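Local coordinates for protein acetolactate synthase isozyme 1 large subunit (PDB 6LPI) that is the large subunit of a thiamine diphosphate-dependent enzyme of the acetohydroxy-acid synthase family and binds thiamine diphosphate, a magnesium ion and flavin-adenine dinucleotide, at residues Q393-W397 with E543-Y547. Sequence-based numbering, arbitrary orientation.
Sequences QHQMW and EEKVY. With TPP (thiamine diphosphate), chain J.
Glu544 meets the first turn of helix 393-401 through two groups. Its carbonyl O accepts a hydrogen bond from Gln393 NE2 at 3.0 Å, with the N-H pointing fairly straight at it (156°) and the donor tilted moderately from the carbonyl plane. Extended beyond CG, the Gln393 chain carries its amide across to the loop, where Gln479 OE1 also accepts from NE2, so two acceptors fix the rotation of the amide. Glu544 CB, meanwhile, lies near the six-membered part of the Trp397 indole, while its carboxylate makes a weak hydrogen bond to His370, which stacks on the same indole. At Lys545 the backbone does the work: Trp397 NE1 gives a hydrogen bond to Lys545 O at 2.9 Å. The oxygen sits in the indole plane at its edge, yet the N-H arrives above the carbonyl plane. The lysine side chain sets off away from helix 393-401 and packs on helix 476-484, and its NZ donates a hydrogen bond to Glu543 O. Val546 is buried against three residues of the helix. Its CG2, placed anti to the carbonyl carbon, lies over the five-membered ring of Trp397 in a CH-pi contact, 3.6 Å from the centroid, and also packs on Gln393 CB. CG1 reaches Met396 CB at 3.5 Å; beyond CB the methionine bends away to touch the flavin-adenine dinucleotide. On the helix, the backbone N of Gln393 donates to O2B of thiamine diphosphate (2.8 Å, nearly straight at 175°), and His394 grips O1B with both its backbone N and ND1. The loop following strand 534-539 thus packs against a helix whose N-terminus binds the terminal phosphate, an anion site of the C-terminal TPP-binding domain of thiamine diphosphate enzymes.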
ATOM      1  N   GLN B 393       2.225  10.693 -15.375  1.00 47.09           N
ATOM      2  CA  GLN B 393       1.259  11.765 -15.587  1.00 42.33           C
ATOM      3  C   GLN B 393      -0.152  11.226 -15.783  1.00 56.83           C
ATOM      4  O   GLN B 393      -1.114  11.782 -15.241  1.00 57.18           O
ATOM      5  CB  GLN B 393       1.624  12.600 -16.812  1.00 44.43           C
ATOM      6  CG  GLN B 393       2.987  13.218 -16.883  1.00 44.45           C
ATOM      7  CD  GLN B 393       3.100  14.142 -18.083  1.00 58.45           C
ATOM      8  OE1 GLN B 393       2.885  13.732 -19.229  1.00 58.82           O
ATOM      9  NE2 GLN B 393       3.356  15.421 -17.814  1.00 63.92           N
ATOM     10  N   HIS B 394      -0.289  10.120 -16.533  1.00 53.65           N
ATOM     11  CA  HIS B 394      -1.607   9.535 -16.784  1.00 48.70           C
ATOM     12  C   HIS B 394      -2.309   9.163 -15.482  1.00 56.65           C
ATOM     13  O   HIS B 394      -3.534   9.306 -15.367  1.00 60.03           O
ATOM     14  CB  HIS B 394      -1.469   8.308 -17.684  1.00 50.59           C
ATOM     15  CG  HIS B 394      -0.745   7.161 -17.046  1.00 50.50           C
ATOM     16  ND1 HIS B 394       0.626   7.022 -17.095  1.00 49.90           N
ATOM     17  CD2 HIS B 394      -1.202   6.116 -16.312  1.00 46.19           C
ATOM     18  CE1 HIS B 394       0.981   5.938 -16.421  1.00 47.04           C
ATOM     19  NE2 HIS B 394      -0.110   5.371 -15.936  1.00 43.96           N
ATOM     20  N   GLN B 395      -1.543   8.684 -14.491  1.00 51.20           N
ATOM     21  CA  GLN B 395      -2.088   8.338 -13.179  1.00 49.05           C
ATOM     22  C   GLN B 395      -2.608   9.582 -12.453  1.00 50.91           C
ATOM     23  O   GLN B 395      -3.706   9.564 -11.889  1.00 55.74           O
ATOM     24  CB  GLN B 395      -1.023   7.627 -12.337  1.00 54.40           C
ATOM     25  CG  GLN B 395      -1.265   7.587 -10.810  1.00 46.26           C
ATOM     26  CD  GLN B 395      -0.032   7.096 -10.028  1.00 45.93           C
ATOM     27  OE1 GLN B 395       1.096   7.282 -10.478  1.00 52.75           O
ATOM     28  NE2 GLN B 395      -0.243   6.490  -8.859  1.00 39.52           N
ATOM     29  N   MET B 396      -1.803  10.663 -12.385  1.00 48.92           N
ATOM     30  CA  MET B 396      -2.296  11.853 -11.696  1.00 51.31           C
ATOM     31  C   MET B 396      -3.502  12.440 -12.419  1.00 61.16           C
ATOM     32  O   MET B 396      -4.454  12.897 -11.777  1.00 64.60           O
ATOM     33  CB  MET B 396      -1.180  12.882 -11.533  1.00 49.68           C
ATOM     34  CG  MET B 396      -0.054  12.484 -10.550  1.00 45.92           C
ATOM     35  SD  MET B 396      -0.518  11.354  -9.173  1.00 54.60           S
ATOM     36  CE  MET B 396      -1.732  12.280  -8.246  1.00 43.20           C
ATOM     37  N   TRP B 397      -3.478  12.439 -13.757  1.00 66.96           N
ATOM     38  CA  TRP B 397      -4.630  12.907 -14.530  1.00 67.54           C
ATOM     39  C   TRP B 397      -5.877  12.097 -14.184  1.00 63.30           C
ATOM     40  O   TRP B 397      -6.965  12.661 -13.981  1.00 64.21           O
ATOM     41  CB  TRP B 397      -4.332  12.828 -16.031  1.00 63.72           C
ATOM     42  CG  TRP B 397      -3.369  13.856 -16.569  1.00 56.13           C
ATOM     43  CD1 TRP B 397      -3.179  15.126 -16.114  1.00 51.63           C
ATOM     44  CD2 TRP B 397      -2.474  13.691 -17.679  1.00 55.63           C
ATOM     45  NE1 TRP B 397      -2.219  15.766 -16.868  1.00 51.89           N
ATOM     46  CE2 TRP B 397      -1.769  14.904 -17.834  1.00 56.26           C
ATOM     47  CE3 TRP B 397      -2.203  12.638 -18.558  1.00 51.77           C
ATOM     48  CZ2 TRP B 397      -0.815  15.093 -18.842  1.00 56.85           C
ATOM     49  CZ3 TRP B 397      -1.254  12.828 -19.552  1.00 50.46           C
ATOM     50  CH2 TRP B 397      -0.574  14.044 -19.686  1.00 51.49           C
ATOM     51  N   GLU B 543       4.390  17.385 -24.385  1.00 79.50           N
ATOM     52  CA  GLU B 543       4.525  18.649 -23.673  1.00 69.45           C
ATOM     53  C   GLU B 543       3.402  18.896 -22.677  1.00 72.75           C
ATOM     54  O   GLU B 543       3.487  19.861 -21.902  1.00 72.16           O
ATOM     55  CB  GLU B 543       4.584  19.812 -24.670  1.00 68.56           C
ATOM     56  N   GLU B 544       2.375  18.045 -22.655  1.00 69.49           N
ATOM     57  CA  GLU B 544       1.251  18.269 -21.761  1.00 68.86           C
ATOM     58  C   GLU B 544       1.663  18.003 -20.321  1.00 68.83           C
ATOM     59  O   GLU B 544       2.612  17.266 -20.045  1.00 64.72           O
ATOM     60  CB  GLU B 544       0.073  17.371 -22.131  1.00 68.03           C
ATOM     61  CG  GLU B 544      -0.318  17.375 -23.599  1.00 72.59           C
ATOM     62  CD  GLU B 544      -1.420  18.371 -23.932  1.00 79.62           C
ATOM     63  OE1 GLU B 544      -2.056  18.907 -22.994  1.00 70.86           O
ATOM     64  OE2 GLU B 544      -1.650  18.607 -25.144  1.00 87.78           O
ATOM     65  N   LYS B 545       0.961  18.649 -19.394  1.00 70.79           N
ATOM     66  CA  LYS B 545       1.414  18.727 -18.014  1.00 60.16           C
ATOM     67  C   LYS B 545       0.320  18.266 -17.066  1.00 60.00           C
ATOM     68  O   LYS B 545      -0.856  18.218 -17.417  1.00 56.67           O
ATOM     69  CB  LYS B 545       1.845  20.162 -17.659  1.00 57.87           C
ATOM     70  CG  LYS B 545       3.029  20.667 -18.474  1.00 64.54           C
ATOM     71  CD  LYS B 545       4.309  19.999 -18.003  1.00 73.11           C
ATOM     72  CE  LYS B 545       5.489  20.366 -18.887  1.00 80.56           C
ATOM     73  NZ  LYS B 545       5.653  19.388 -20.012  1.00 83.46           N
ATOM     74  N   VAL B 546       0.738  17.900 -15.859  1.00 68.32           N
ATOM     75  CA  VAL B 546      -0.167  17.658 -14.738  1.00 62.45           C
ATOM     76  C   VAL B 546      -0.092  18.885 -13.850  1.00 65.61           C
ATOM     77  O   VAL B 546       0.943  19.153 -13.236  1.00 65.04           O
ATOM     78  CB  VAL B 546       0.180  16.378 -13.965  1.00 56.61           C
ATOM     79  CG1 VAL B 546      -0.890  16.093 -12.949  1.00 52.95           C
ATOM     80  CG2 VAL B 546       0.280  15.208 -14.925  1.00 55.17           C
ATOM     81  N   TYR B 547      -1.168  19.659 -13.829  1.00 72.22           N
ATOM     82  CA  TYR B 547      -1.240  20.856 -13.012  1.00 66.90           C
ATOM     83  C   TYR B 547      -2.445  20.784 -12.076  1.00 68.41           C
ATOM     84  O   TYR B 547      -3.471  20.187 -12.414  1.00 73.56           O
ATOM     85  CB  TYR B 547      -1.323  22.124 -13.877  1.00 59.39           C
ATOM     86  CG  TYR B 547      -0.009  22.526 -14.533  1.00 65.98           C
ATOM     87  CD1 TYR B 547       1.195  22.482 -13.829  1.00 63.43           C
ATOM     88  CD2 TYR B 547       0.025  22.969 -15.862  1.00 69.91           C
ATOM     89  CE1 TYR B 547       2.398  22.852 -14.434  1.00 59.13           C
ATOM     90  CE2 TYR B 547       1.222  23.354 -16.468  1.00 67.64           C
ATOM     91  CZ  TYR B 547       2.403  23.291 -15.751  1.00 62.07           C
ATOM     92  OH  TYR B 547       3.581  23.666 -16.364  1.00 63.85           O
TER
HETATM   93  N1' TPP J 602      11.438   3.286 -12.646  1.00 31.71           N
HETATM   94  C2' TPP J 602      10.408   2.603 -12.025  1.00 35.82           C
HETATM   95  CM2 TPP J 602      10.365   1.103 -12.008  1.00 37.67           C
HETATM   96  N3' TPP J 602       9.394   3.282 -11.396  1.00 36.20           N
HETATM   97  C4' TPP J 602       9.396   4.647 -11.349  1.00 32.72           C
HETATM   98  N4' TPP J 602       8.387   5.237 -10.708  1.00 30.60           N
HETATM   99  C5' TPP J 602      10.430   5.351 -11.972  1.00 28.97           C
HETATM  100  C6' TPP J 602      11.446   4.655 -12.621  1.00 23.86           C
HETATM  101  C7' TPP J 602      10.444   6.866 -11.979  1.00 33.11           C
HETATM  102  N3  TPP J 602       9.321   7.318 -12.755  1.00 34.84           N
HETATM  103  C2  TPP J 602       8.119   7.678 -12.190  1.00 44.43           C
HETATM  104  S1  TPP J 602       7.007   8.131 -13.240  1.00 45.41           S
HETATM  105  C5  TPP J 602       8.020   7.889 -14.475  1.00 44.54           C
HETATM  106  C4  TPP J 602       9.260   7.432 -14.103  1.00 34.90           C
HETATM  107  CM4 TPP J 602      10.336   7.149 -15.094  1.00 44.18           C
HETATM  108  C6  TPP J 602       7.524   8.165 -15.875  1.00 45.41           C
HETATM  109  C7  TPP J 602       6.210   7.443 -16.170  1.00 50.63           C
HETATM  110  O7  TPP J 602       6.231   7.034 -17.520  1.00 48.63           O
HETATM  111  PA  TPP J 602       4.872   6.692 -18.321  1.00 49.27           P
HETATM  112  O1A TPP J 602       4.484   5.248 -18.157  1.00 41.74           O
HETATM  113  O2A TPP J 602       5.156   7.055 -19.767  1.00 56.10           O
HETATM  114  O3A TPP J 602       3.689   7.574 -17.677  1.00 48.52           O
HETATM  115  PB  TPP J 602       3.320   9.086 -18.166  1.00 54.88           P
HETATM  116  O1B TPP J 602       1.824   9.325 -17.955  1.00 40.72           O
HETATM  117  O2B TPP J 602       4.099  10.142 -17.421  1.00 51.72           O
HETATM  118  O3B TPP J 602       3.720   9.252 -19.617  1.00 60.79           O